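PDB 6K5J: GH3 beta-N-acetylglucosaminidase from Paenibacillaceae, which probably removes terminal N-acetylglucosamine residues from beta-linked substrates by hydrolysing the glycosidic bond, as a family 3 glycoside hydrolase. Local coordinates for residues A[146-151]-A[191-196]; A[134-139]-A[152-157]; A[15-20]-A[324-329]; A[260-265]-A[330-335]. All blocks are in the same frame, centred on the assembly; numbering follows the deposited sequence.

Interaction 1. Residues A[146-151]-A[191-196]; sequences NPVIGV and GEDSHH. With NAG (2-acetamido-2-deoxy-beta-D-glucopyranose), chain B.
The Asp-Ser-His loop 191-196, which follows strand 178-184 and is consistent with the loop motif of family 3 N-acetylglucosaminidases, meets loop 146-151, between strand 132-133 and helix 158-174, beside the bound NAG. Val148 packs on Asp193 and His195, and Pro147 lies against the backbone of Gly191 and Glu192, its CD 3.5 Å from Gly191 O. Val148 CG2, anti to its amide nitrogen, comes within 3.4 Å of Asp193 OD1 and, 3.7 Å from His195 CE1, touches the ring edge. No hydrogen bond joins the segments; each is shaped by its own Asx turn. Asn146 OD1 receives Val148 N in the carbonyl plane and Ile149 N from above it. Asp193 OD1 accepts His195 N from above the carboxylate plane and, through its syn lone pair, His195 ND1, 2.7 Å away and in the imidazole plane. This His-carboxylate bond fixes the rotation of the ring, whose NE2 lies 2.7 Å from NAG O1. With an alanine in place of Asp193, both His195 N-H groups would probably lose their shared acceptor and the ring could turn. One carboxylate oxygen thus ties loop shape to ring orientation, with Val148 CG2 packed against that oxygen and the ring edge.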
loop_
_atom_site.group_PDB
_atom_site.type_symbol
_atom_site.label_atom_id
_atom_site.label_comp_id
_atom_site.label_asym_id
_atom_site.label_seq_id
_atom_site.Cartn_x
_atom_site.Cartn_y
_atom_site.Cartn_z
ATOM N N ASN A 146 11.854 -5.977 7.624
ATOM C CA ASN A 146 11.443 -4.701 7.041
ATOM C C ASN A 146 10.191 -4.175 7.746
ATOM O O ASN A 146 9.144 -4.843 7.723
ATOM C CB ASN A 146 11.186 -4.847 5.544
ATOM C CG ASN A 146 10.987 -3.498 4.853
ATOM O OD1 ASN A 146 10.271 -2.625 5.349
ATOM N ND2 ASN A 146 11.634 -3.324 3.709
ATOM N N PRO A 147 10.255 -3.012 8.400
ATOM C CA PRO A 147 9.120 -2.547 9.206
ATOM C C PRO A 147 8.076 -1.748 8.443
ATOM O O PRO A 147 7.055 -1.392 9.040
ATOM C CB PRO A 147 9.800 -1.650 10.246
ATOM C CG PRO A 147 10.914 -1.000 9.458
ATOM C CD PRO A 147 11.423 -2.113 8.527
ATOM N N VAL A 148 8.295 -1.444 7.168
ATOM C CA VAL A 148 7.372 -0.588 6.435
ATOM C C VAL A 148 6.801 -1.249 5.182
ATOM O O VAL A 148 5.693 -0.878 4.755
ATOM C CB VAL A 148 8.039 0.764 6.083
ATOM C CG1 VAL A 148 9.236 0.560 5.191
ATOM C CG2 VAL A 148 7.031 1.737 5.443
ATOM N N ILE A 149 7.474 -2.238 4.596
ATOM C CA ILE A 149 6.954 -2.902 3.401
ATOM C C ILE A 149 6.182 -4.156 3.816
ATOM O O ILE A 149 4.950 -4.127 3.897
ATOM C CB ILE A 149 8.092 -3.203 2.406
ATOM C CG1 ILE A 149 8.853 -1.913 2.074
ATOM C CG2 ILE A 149 7.552 -3.870 1.111
ATOM C CD1 ILE A 149 7.976 -0.759 1.500
ATOM N N GLY A 150 6.883 -5.255 4.103
ATOM C CA GLY A 150 6.181 -6.444 4.583
ATOM C C GLY A 150 5.218 -6.962 3.529
ATOM O O GLY A 150 5.583 -7.103 2.357
ATOM N N VAL A 151 3.951 -7.187 3.912
ATOM C CA VAL A 151 2.979 -7.770 2.973
ATOM C C VAL A 151 2.592 -6.807 1.853
ATOM O O VAL A 151 1.828 -7.171 0.948
ATOM C CB VAL A 151 1.703 -8.255 3.690
ATOM C CG1 VAL A 151 2.029 -9.348 4.719
ATOM C CG2 VAL A 151 0.959 -7.080 4.333
ATOM N N GLY A 191 15.923 -2.154 6.887
ATOM C CA GLY A 191 15.524 -2.436 8.251
ATOM C C GLY A 191 14.930 -1.261 8.988
ATOM O O GLY A 191 14.476 -1.405 10.127
ATOM N N GLU A 192 14.913 -0.086 8.365
ATOM C CA GLU A 192 14.368 1.115 8.971
ATOM C C GLU A 192 13.266 1.693 8.095
ATOM O O GLU A 192 13.206 1.449 6.891
ATOM C CB GLU A 192 15.459 2.160 9.196
ATOM C CG GLU A 192 16.472 1.743 10.248
ATOM C CD GLU A 192 17.368 2.891 10.630
ATOM O OE1 GLU A 192 18.330 3.154 9.878
ATOM O OE2 GLU A 192 17.090 3.539 11.665
ATOM N N ASP A 193 12.399 2.477 8.729
ATOM C CA ASP A 193 11.189 3.004 8.112
ATOM C C ASP A 193 11.434 4.464 7.755
ATOM O O ASP A 193 11.770 5.270 8.631
ATOM C CB ASP A 193 10.006 2.852 9.074
ATOM C CG ASP A 193 8.692 3.345 8.497
ATOM O OD1 ASP A 193 8.689 4.006 7.434
ATOM O OD2 ASP A 193 7.646 3.082 9.132
ATOM N N SER A 194 11.263 4.804 6.473
ATOM C CA SER A 194 11.497 6.182 6.048
ATOM C C SER A 194 10.442 7.153 6.577
ATOM O O SER A 194 10.621 8.372 6.434
ATOM C CB SER A 194 11.584 6.259 4.513
ATOM O OG SER A 194 10.556 5.508 3.877
ATOM N N HIS A 195 9.353 6.658 7.183
ATOM C CA HIS A 195 8.451 7.559 7.904
ATOM C C HIS A 195 9.145 8.196 9.103
ATOM O O HIS A 195 8.811 9.325 9.483
ATOM C CB HIS A 195 7.208 6.821 8.410
ATOM C CG HIS A 195 6.268 6.376 7.335
ATOM N ND1 HIS A 195 6.404 5.166 6.687
ATOM C CD2 HIS A 195 5.149 6.950 6.831
ATOM C CE1 HIS A 195 5.421 5.025 5.812
ATOM N NE2 HIS A 195 4.651 6.097 5.875
ATOM N N HIS A 196 10.095 7.486 9.714
ATOM C CA HIS A 196 10.644 7.868 11.007
ATOM C C HIS A 196 12.131 8.148 10.994
ATOM O O HIS A 196 12.617 8.824 11.908
ATOM C CB HIS A 196 10.379 6.768 12.052
ATOM C CG HIS A 196 8.943 6.364 12.139
ATOM N ND1 HIS A 196 7.930 7.276 12.344
ATOM C CD2 HIS A 196 8.344 5.155 12.019
ATOM C CE1 HIS A 196 6.769 6.643 12.357
ATOM N NE2 HIS A 196 6.993 5.355 12.161
HETATM C C1 NAG B . 4.262 7.525 2.195
HETATM C C2 NAG B . 4.340 6.058 1.700
HETATM C C3 NAG B . 3.851 5.930 0.247
HETATM C C4 NAG B . 2.521 6.642 0.042
HETATM C C5 NAG B . 2.651 8.084 0.504
HETATM C C6 NAG B . 1.384 8.894 0.350
HETATM C C7 NAG B . 6.049 4.405 2.369
HETATM C C8 NAG B . 7.518 4.078 2.364
HETATM N N2 NAG B . 5.709 5.572 1.813
HETATM O O1 NAG B . 4.429 7.523 3.573
HETATM O O3 NAG B . 3.712 4.555 -0.101
HETATM O O4 NAG B . 2.151 6.611 -1.331
HETATM O O5 NAG B . 2.973 8.076 1.898
HETATM O O6 NAG B . 0.384 8.476 1.271
HETATM O O7 NAG B . 5.211 3.635 2.835
#

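Interaction 2. Residues A[134-139]-A[152-157]; sequences FAPSLD and RSYGGT. With NAG (2-acetamido-2-deoxy-beta-D-glucopyranose), chain B.
Hydrogen bonds carry the polar part of this contact within the long barrel loop between strand 132-133 and helix 158-174: Ser153 OG donates to Asp139 O at 2.7 Å, tilted 32° from the carbonyl plane. With OG anti to the amide nitrogen (chi1 161°), the same oxygen also accepts Gly155 N in an ST turn and is hydrogen-bonded to Asn141 N. In a second ST turn, Ser137 OG accepts Asp139 N and donates to Asp139 OD2 at 2.8 Å. A water bridges the segments: it accepts from Tyr154 N at 2.9 Å and donates to Ser137 O and Asp139 O. An alanine in place of Ser153 would probably leave Asp139 O with the water but no direct hydroxyl, and Gly155 N without its turn acceptor.

Packing is supplied by Tyr154. Its OH is 3.4 Å from Pro136 CB, of a proline that follows a cis peptide bond, and Leu138 CD2 meets the ring edge; helix 158-174 packs against the same tyrosine.

Toward the sugar, Arg152 NH1 donates to NAG O7 at 2.8 Å and 158°, and its NH2 adds weak bonds to NAG O3 and O7. Glu85 forms a salt bridge with this guanidinium, and His183 bonds Asp139 OD2. Serine hydroxyls and a water thus give buried backbone groups and the Asp139 carboxylate hydrogen-bonding partners, in a loop that presents Arg152 to the acetamido oxygen.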
loop_
_atom_site.group_PDB
_atom_site.type_symbol
_atom_site.label_atom_id
_atom_site.label_comp_id
_atom_site.label_asym_id
_atom_site.label_seq_id
_atom_site.Cartn_x
_atom_site.Cartn_y
_atom_site.Cartn_z
ATOM N N PHE A 134 -1.340 5.351 -6.198
ATOM C CA PHE A 134 0.048 5.168 -5.784
ATOM C C PHE A 134 0.274 3.685 -5.497
ATOM O O PHE A 134 0.397 3.233 -4.357
ATOM C CB PHE A 134 0.381 6.075 -4.610
ATOM C CG PHE A 134 0.473 7.524 -4.995
ATOM C CD1 PHE A 134 0.881 7.877 -6.278
ATOM C CD2 PHE A 134 0.155 8.523 -4.103
ATOM C CE1 PHE A 134 0.986 9.207 -6.658
ATOM C CE2 PHE A 134 0.250 9.865 -4.478
ATOM C CZ PHE A 134 0.667 10.196 -5.762
ATOM N N ALA A 135 0.324 2.935 -6.590
ATOM C CA ALA A 135 0.426 1.485 -6.591
ATOM C C ALA A 135 0.762 1.047 -8.012
ATOM O O ALA A 135 0.449 1.768 -8.964
ATOM C CB ALA A 135 -0.883 0.833 -6.114
ATOM N N PRO A 136 1.383 -0.136 -8.184
ATOM C CA PRO A 136 1.758 -1.093 -7.142
ATOM C C PRO A 136 3.135 -0.820 -6.540
ATOM O O PRO A 136 4.008 -0.263 -7.208
ATOM C CB PRO A 136 1.773 -2.429 -7.891
ATOM C CG PRO A 136 2.290 -2.046 -9.260
ATOM C CD PRO A 136 1.723 -0.640 -9.530
ATOM N N SER A 137 3.327 -1.229 -5.289
ATOM C CA SER A 137 4.685 -1.399 -4.794
ATOM C C SER A 137 5.406 -2.466 -5.612
ATOM O O SER A 137 4.905 -3.584 -5.770
ATOM C CB SER A 137 4.675 -1.812 -3.325
ATOM O OG SER A 137 5.963 -2.269 -2.921
ATOM N N LEU A 138 6.586 -2.113 -6.133
ATOM C CA LEU A 138 7.521 -3.068 -6.707
ATOM C C LEU A 138 8.685 -3.339 -5.766
ATOM O O LEU A 138 9.734 -3.831 -6.200
ATOM C CB LEU A 138 8.037 -2.570 -8.063
ATOM C CG LEU A 138 6.971 -2.413 -9.153
ATOM C CD1 LEU A 138 7.645 -2.087 -10.494
ATOM C CD2 LEU A 138 6.119 -3.683 -9.267
ATOM N N ASP A 139 8.526 -3.010 -4.487
ATOM C CA ASP A 139 9.561 -3.333 -3.517
ATOM C C ASP A 139 9.647 -4.844 -3.336
ATOM O O ASP A 139 8.643 -5.559 -3.400
ATOM C CB ASP A 139 9.280 -2.637 -2.188
ATOM C CG ASP A 139 9.060 -1.134 -2.349
ATOM O OD1 ASP A 139 9.972 -0.440 -2.858
ATOM O OD2 ASP A 139 7.978 -0.643 -1.967
ATOM N N ARG A 152 3.088 -5.569 1.902
ATOM C CA ARG A 152 2.882 -4.666 0.773
ATOM C C ARG A 152 3.710 -5.050 -0.450
ATOM O O ARG A 152 3.462 -4.515 -1.534
ATOM C CB ARG A 152 3.213 -3.227 1.182
ATOM C CG ARG A 152 2.286 -2.666 2.240
ATOM C CD ARG A 152 2.868 -1.390 2.829
ATOM N NE ARG A 152 2.790 -0.294 1.876
ATOM C CZ ARG A 152 3.484 0.836 1.965
ATOM N NH1 ARG A 152 4.346 1.015 2.952
ATOM N NH2 ARG A 152 3.307 1.795 1.066
ATOM N N SER A 153 4.671 -5.958 -0.306
ATOM C CA SER A 153 5.462 -6.484 -1.407
ATOM C C SER A 153 4.888 -7.822 -1.857
ATOM O O SER A 153 4.396 -8.597 -1.035
ATOM C CB SER A 153 6.921 -6.679 -0.974
ATOM O OG SER A 153 7.600 -7.566 -1.849
ATOM N N TYR A 154 4.961 -8.104 -3.170
ATOM C CA TYR A 154 4.542 -9.431 -3.636
ATOM C C TYR A 154 5.421 -10.536 -3.053
ATOM O O TYR A 154 4.949 -11.658 -2.842
ATOM C CB TYR A 154 4.582 -9.529 -5.164
ATOM C CG TYR A 154 3.724 -8.539 -5.906
ATOM C CD1 TYR A 154 2.335 -8.650 -5.916
ATOM C CD2 TYR A 154 4.311 -7.495 -6.610
ATOM C CE1 TYR A 154 1.551 -7.740 -6.612
ATOM C CE2 TYR A 154 3.541 -6.584 -7.300
ATOM C CZ TYR A 154 2.172 -6.706 -7.302
ATOM O OH TYR A 154 1.424 -5.783 -7.983
ATOM N N GLY A 155 6.698 -10.261 -2.811
ATOM C CA GLY A 155 7.561 -11.304 -2.299
ATOM C C GLY A 155 9.021 -10.907 -2.397
ATOM O O GLY A 155 9.355 -9.756 -2.687
ATOM N N GLY A 156 9.877 -11.896 -2.163
ATOM C CA GLY A 156 11.301 -11.694 -1.991
ATOM C C GLY A 156 12.184 -11.950 -3.195
ATOM O O GLY A 156 13.412 -11.921 -3.052
ATOM N N THR A 157 11.623 -12.172 -4.381
ATOM C CA THR A 157 12.446 -12.336 -5.571
ATOM C C THR A 157 12.066 -11.302 -6.617
ATOM O O THR A 157 10.900 -10.916 -6.739
ATOM C CB THR A 157 12.320 -13.732 -6.188
ATOM O OG1 THR A 157 10.961 -13.971 -6.558
ATOM C CG2 THR A 157 12.801 -14.798 -5.218
HETATM C C1 NAG B . 4.262 7.525 2.195
HETATM C C2 NAG B . 4.340 6.058 1.700
HETATM C C3 NAG B . 3.851 5.930 0.247
HETATM C C4 NAG B . 2.521 6.642 0.042
HETATM C C5 NAG B . 2.651 8.084 0.504
HETATM C C6 NAG B . 1.384 8.894 0.350
HETATM C C7 NAG B . 6.049 4.405 2.369
HETATM C C8 NAG B . 7.518 4.078 2.364
HETATM N N2 NAG B . 5.709 5.572 1.813
HETATM O O1 NAG B . 4.429 7.523 3.573
HETATM O O3 NAG B . 3.712 4.555 -0.101
HETATM O O4 NAG B . 2.151 6.611 -1.331
HETATM O O5 NAG B . 2.973 8.076 1.898
HETATM O O6 NAG B . 0.384 8.476 1.271
HETATM O O7 NAG B . 5.211 3.635 2.835
HETATM O O HOH W 1 6.169 -5.832 -4.576
#

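Interaction 3. Residues A[15-20]-A[324-329]; sequences QKVGQL and ERIDRS
Ser329 OG, on the residue whose CB meets Leu20 CD2 at 3.6 Å, is gripped by Arg325 NH1 at 2.7 Å in a nearly straight bond (169°) lying in the guanidinium plane. It is also hydrogen-bonded to Asp294 OD1, while Arg325 bonds Val289 O through NH2, so the polar side of this turn of helix is tied to the chain that precedes strand 296-298. Across the contact the polar bond is the salt bridge from Lys16 NZ to Asp327 OD1, 2.9 Å long, which uses the syn lone pair of the carboxylate. The lysine chain is extended beyond CG, and its CD passes 3.4 Å from the same oxygen.

The two helices belong to the alpha/beta barrel: helix 13-19 leads into strand 21-23, and helix 323-339 comes after strand 296-298, the neighbour of 21-23 in the sheet, and helix 302-317. Their short segments approach to 9.5 Å between axes and cross at 54°, joining parts of the chain some 300 residues apart.

Beneath the salt bridge the packing is apolar. Ile326 CG2 faces Lys16 CB at 3.8 Å, and at the end of its longer branch Ile326 CD1 meets Leu20 CD1 at 3.6 Å, the two side chains crossing at about a right angle. Leu20 CD2, the other leucine methyl, is the one on Ser329 CB, and Val316 of helix 302-317 touches Ile326.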
loop_
_atom_site.group_PDB
_atom_site.type_symbol
_atom_site.label_atom_id
_atom_site.label_comp_id
_atom_site.label_asym_id
_atom_site.label_seq_id
_atom_site.Cartn_x
_atom_site.Cartn_y
_atom_site.Cartn_z
ATOM N N GLN A 15 1.127 29.022 -12.621
ATOM C CA GLN A 15 0.412 27.806 -13.004
ATOM C C GLN A 15 1.373 26.653 -13.264
ATOM O O GLN A 15 1.067 25.500 -12.942
ATOM C CB GLN A 15 -0.434 28.048 -14.244
ATOM C CG GLN A 15 -1.708 28.824 -14.032
ATOM C CD GLN A 15 -2.376 29.117 -15.360
ATOM O OE1 GLN A 15 -1.773 29.728 -16.246
ATOM N NE2 GLN A 15 -3.610 28.652 -15.520
ATOM N N LYS A 16 2.515 26.927 -13.896
ATOM C CA LYS A 16 3.478 25.856 -14.145
ATOM C C LYS A 16 4.008 25.300 -12.835
ATOM O O LYS A 16 4.094 24.077 -12.659
ATOM C CB LYS A 16 4.633 26.357 -15.015
ATOM C CG LYS A 16 4.234 26.794 -16.423
ATOM C CD LYS A 16 5.479 27.178 -17.214
ATOM C CE LYS A 16 5.122 27.883 -18.512
ATOM N NZ LYS A 16 6.352 28.268 -19.257
ATOM N N VAL A 17 4.348 26.182 -11.895
ATOM C CA VAL A 17 4.859 25.718 -10.610
ATOM C C VAL A 17 3.786 24.923 -9.879
ATOM O O VAL A 17 4.066 23.877 -9.282
ATOM C CB VAL A 17 5.374 26.911 -9.780
ATOM C CG1 VAL A 17 5.448 26.558 -8.289
ATOM C CG2 VAL A 17 6.745 27.357 -10.296
ATOM N N GLY A 18 2.539 25.397 -9.926
ATOM C CA GLY A 18 1.456 24.675 -9.275
ATOM C C GLY A 18 1.259 23.267 -9.812
ATOM O O GLY A 18 0.901 22.356 -9.056
ATOM N N GLN A 19 1.492 23.067 -11.116
ATOM C CA GLN A 19 1.366 21.733 -11.705
ATOM C C GLN A 19 2.274 20.720 -11.020
ATOM O O GLN A 19 1.972 19.521 -11.021
ATOM C CB GLN A 19 1.687 21.774 -13.199
ATOM C CG GLN A 19 0.555 22.276 -14.061
ATOM C CD GLN A 19 -0.696 21.429 -13.925
ATOM O OE1 GLN A 19 -0.722 20.261 -14.329
ATOM N NE2 GLN A 19 -1.739 22.011 -13.341
ATOM N N LEU A 20 3.383 21.177 -10.440
ATOM C CA LEU A 20 4.375 20.299 -9.831
ATOM C C LEU A 20 4.006 19.835 -8.426
ATOM O O LEU A 20 4.805 19.126 -7.805
ATOM C CB LEU A 20 5.725 21.006 -9.779
ATOM C CG LEU A 20 6.169 21.711 -11.065
ATOM C CD1 LEU A 20 7.540 22.317 -10.870
ATOM C CD2 LEU A 20 6.173 20.729 -12.219
ATOM N N GLU A 324 13.498 25.835 -18.877
ATOM C CA GLU A 324 13.353 24.544 -19.545
ATOM C C GLU A 324 13.038 23.439 -18.540
ATOM O O GLU A 324 12.192 22.576 -18.800
ATOM C CB GLU A 324 14.624 24.210 -20.335
ATOM C CG GLU A 324 14.587 22.872 -21.096
ATOM C CD GLU A 324 14.921 21.651 -20.233
ATOM O OE1 GLU A 324 15.714 21.766 -19.264
ATOM O OE2 GLU A 324 14.382 20.565 -20.528
ATOM N N ARG A 325 13.717 23.447 -17.393
ATOM C CA ARG A 325 13.516 22.393 -16.404
ATOM C C ARG A 325 12.061 22.325 -15.960
ATOM O O ARG A 325 11.462 21.243 -15.933
ATOM C CB ARG A 325 14.442 22.613 -15.208
ATOM C CG ARG A 325 14.291 21.565 -14.117
ATOM C CD ARG A 325 14.671 20.156 -14.591
ATOM N NE ARG A 325 14.258 19.169 -13.593
ATOM C CZ ARG A 325 13.024 18.683 -13.504
ATOM N NH1 ARG A 325 12.098 19.067 -14.370
ATOM N NH2 ARG A 325 12.714 17.804 -12.555
ATOM N N ILE A 326 11.466 23.478 -15.643
ATOM C CA ILE A 326 10.063 23.519 -15.235
ATOM C C ILE A 326 9.159 23.018 -16.351
ATOM O O ILE A 326 8.243 22.216 -16.117
ATOM C CB ILE A 326 9.666 24.943 -14.811
ATOM C CG1 ILE A 326 10.410 25.346 -13.541
ATOM C CG2 ILE A 326 8.173 25.001 -14.581
ATOM C CD1 ILE A 326 9.786 24.784 -12.266
ATOM N N ASP A 327 9.377 23.517 -17.578
ATOM C CA ASP A 327 8.579 23.070 -18.721
ATOM C C ASP A 327 8.721 21.571 -18.954
ATOM O O ASP A 327 7.778 20.932 -19.425
ATOM C CB ASP A 327 8.985 23.809 -20.003
ATOM C CG ASP A 327 8.600 25.279 -19.998
ATOM O OD1 ASP A 327 7.651 25.665 -19.286
ATOM O OD2 ASP A 327 9.248 26.050 -20.742
ATOM N N ARG A 328 9.905 21.012 -18.690
ATOM C CA ARG A 328 10.111 19.577 -18.855
ATOM C C ARG A 328 9.125 18.780 -18.003
ATOM O O ARG A 328 8.447 17.878 -18.506
ATOM C CB ARG A 328 11.558 19.217 -18.506
ATOM C CG ARG A 328 12.046 17.885 -19.050
ATOM C CD ARG A 328 13.348 17.455 -18.363
ATOM N NE ARG A 328 14.361 18.505 -18.450
ATOM C CZ ARG A 328 15.434 18.580 -17.668
ATOM N NH1 ARG A 328 15.647 17.654 -16.747
ATOM N NH2 ARG A 328 16.293 19.585 -17.805
ATOM N N SER A 329 9.023 19.111 -16.707
ATOM C CA SER A 329 8.078 18.407 -15.835
ATOM C C SER A 329 6.638 18.704 -16.209
ATOM O O SER A 329 5.794 17.803 -16.208
ATOM C CB SER A 329 8.311 18.767 -14.365
ATOM O OG SER A 329 9.544 18.255 -13.900
#

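Interaction 4. Residues A[260-265]-A[330-335]; sequences GYDGVV and VGRLLA
Arg332 holds Asp262 side-on with two nitrogens that both converge on OD1. NE donates to Asp262 OD1 at 2.9 Å and 152°, coming from above the carboxylate plane, and NH2 donates to the same oxygen at 3.0 Å and 141°, nearly along its C-O bond. Both bonds go to one oxygen, and the carboxylate and guanidinium planes stand 81° apart, so this is not a flat two-oxygen pairing. A further weak bond runs from Arg332 NE to Asp262 O. The third nitrogen, NH1, makes a salt bridge with Asp294.

The arginine chain is extended from CG to NE and lies along the loop backbone, its CD 3.3 Å from Gly263 O. That carbonyl is hydrogen-bonded by Arg256, whose own guanidinium comes close to Arg332 NH1. Gly263 packs close to the Tyr261 ring, its N 3.4 Å above the ring face and over the centre; the tyrosine OH is bonded to Val224 O.

Where the loop becomes strand 264-266, packing takes over. Val264 splits its methyls: CG1 makes an apolar contact with Leu333 CD2 at 3.8 Å, while CG2 sits 3.6 Å from Arg332 O. The strand is thus backed by helix 323-339 in the alpha/beta barrel, and Leu333 continues from here to Leu20.

Asp262 and Asp294 together probably balance the clustered positive charge of Arg332 and Arg256, an ionic layer on the more exposed side of the valine and leucine packing.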
loop_
_atom_site.group_PDB
_atom_site.type_symbol
_atom_site.label_atom_id
_atom_site.label_comp_id
_atom_site.label_asym_id
_atom_site.label_seq_id
_atom_site.Cartn_x
_atom_site.Cartn_y
_atom_site.Cartn_z
ATOM N N GLY A 260 16.207 5.254 -18.953
ATOM C CA GLY A 260 15.471 5.904 -20.027
ATOM C C GLY A 260 14.055 6.331 -19.694
ATOM O O GLY A 260 13.239 6.516 -20.599
ATOM N N TYR A 261 13.724 6.490 -18.421
ATOM C CA TYR A 261 12.348 6.792 -18.058
ATOM C C TYR A 261 12.049 8.272 -18.276
ATOM O O TYR A 261 12.670 9.131 -17.649
ATOM C CB TYR A 261 12.079 6.412 -16.608
ATOM C CG TYR A 261 10.618 6.529 -16.273
ATOM C CD1 TYR A 261 9.679 5.775 -16.960
ATOM C CD2 TYR A 261 10.171 7.431 -15.310
ATOM C CE1 TYR A 261 8.319 5.876 -16.667
ATOM C CE2 TYR A 261 8.820 7.544 -15.009
ATOM C CZ TYR A 261 7.903 6.763 -15.689
ATOM O OH TYR A 261 6.565 6.869 -15.401
ATOM N N ASP A 262 11.090 8.570 -19.154
ATOM C CA ASP A 262 10.678 9.943 -19.414
ATOM C C ASP A 262 9.260 10.218 -18.923
ATOM O O ASP A 262 8.666 11.235 -19.295
ATOM C CB ASP A 262 10.811 10.269 -20.910
ATOM C CG ASP A 262 10.711 11.776 -21.206
ATOM O OD1 ASP A 262 11.230 12.600 -20.414
ATOM O OD2 ASP A 262 10.099 12.134 -22.237
ATOM N N GLY A 263 8.709 9.342 -18.086
ATOM C CA GLY A 263 7.392 9.552 -17.529
ATOM C C GLY A 263 7.438 10.413 -16.279
ATOM O O GLY A 263 8.441 11.048 -15.949
ATOM N N VAL A 264 6.324 10.398 -15.556
ATOM C CA VAL A 264 6.156 11.256 -14.387
ATOM C C VAL A 264 6.865 10.625 -13.198
ATOM O O VAL A 264 6.640 9.454 -12.877
ATOM C CB VAL A 264 4.664 11.477 -14.089
ATOM C CG1 VAL A 264 4.482 12.119 -12.707
ATOM C CG2 VAL A 264 4.007 12.323 -15.199
ATOM N N VAL A 265 7.698 11.404 -12.518
ATOM C CA VAL A 265 8.371 10.949 -11.310
ATOM C C VAL A 265 7.791 11.718 -10.131
ATOM O O VAL A 265 7.803 12.956 -10.119
ATOM C CB VAL A 265 9.891 11.114 -11.417
ATOM C CG1 VAL A 265 10.549 10.846 -10.074
ATOM C CG2 VAL A 265 10.423 10.134 -12.462
ATOM N N VAL A 330 6.321 19.968 -16.490
ATOM C CA VAL A 330 4.955 20.306 -16.893
ATOM C C VAL A 330 4.545 19.492 -18.112
ATOM O O VAL A 330 3.417 18.994 -18.194
ATOM C CB VAL A 330 4.835 21.822 -17.157
ATOM C CG1 VAL A 330 3.521 22.143 -17.873
ATOM C CG2 VAL A 330 4.936 22.597 -15.843
ATOM N N GLY A 331 5.460 19.327 -19.073
ATOM C CA GLY A 331 5.133 18.556 -20.261
ATOM C C GLY A 331 4.795 17.111 -19.947
ATOM O O GLY A 331 3.853 16.546 -20.510
ATOM N N ARG A 332 5.552 16.495 -19.040
ATOM C CA ARG A 332 5.267 15.114 -18.668
ATOM C C ARG A 332 3.930 14.999 -17.948
ATOM O O ARG A 332 3.169 14.057 -18.194
ATOM C CB ARG A 332 6.391 14.563 -17.795
ATOM C CG ARG A 332 7.760 14.566 -18.448
ATOM C CD ARG A 332 8.769 13.988 -17.474
ATOM N NE ARG A 332 10.113 13.840 -18.023
ATOM C CZ ARG A 332 11.199 14.461 -17.560
ATOM N NH1 ARG A 332 11.121 15.293 -16.521
ATOM N NH2 ARG A 332 12.380 14.227 -18.126
ATOM N N LEU A 333 3.619 15.957 -17.063
ATOM C CA LEU A 333 2.350 15.908 -16.339
ATOM C C LEU A 333 1.161 16.148 -17.267
ATOM O O LEU A 333 0.144 15.450 -17.177
ATOM C CB LEU A 333 2.365 16.917 -15.187
ATOM C CG LEU A 333 3.362 16.523 -14.099
ATOM C CD1 LEU A 333 3.842 17.752 -13.310
ATOM C CD2 LEU A 333 2.748 15.458 -13.188
ATOM N N LEU A 334 1.269 17.115 -18.176
ATOM C CA LEU A 334 0.175 17.352 -19.114
ATOM C C LEU A 334 -0.036 16.156 -20.046
ATOM O O LEU A 334 -1.176 15.845 -20.409
ATOM C CB LEU A 334 0.450 18.630 -19.910
ATOM C CG LEU A 334 0.453 19.943 -19.120
ATOM C CD1 LEU A 334 0.635 21.141 -20.037
ATOM C CD2 LEU A 334 -0.822 20.109 -18.308
ATOM N N ALA A 335 1.048 15.470 -20.435
ATOM C CA ALA A 335 0.910 14.303 -21.305
ATOM C C ALA A 335 0.184 13.169 -20.592
ATOM O O ALA A 335 -0.686 12.515 -21.177
ATOM C CB ALA A 335 2.283 13.832 -21.794
#

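Interactions 1 and 2 border the bound NAG and touch each other through Ile149 CD1 and Asp139 OD2, although interaction 1 is a surface contact of loops and interaction 2 is buried. Their chemistry is one of Asx and ST turns, with hydrogen bonds crossing between the segments only in interaction 2. Interaction 3, buried, and interaction 4, partly buried, have centres 23 to 32 Å from those of the first two and share helix 323-339: its earlier turns meet 15-20, the next ones 260-265, and Leu333 touches both. Each combines aliphatic packing with a salt bridge. They join where Leu333 CD1 packs on Gln19 O and Leu20 CD2, linking helix 13-19 to helix 323-339.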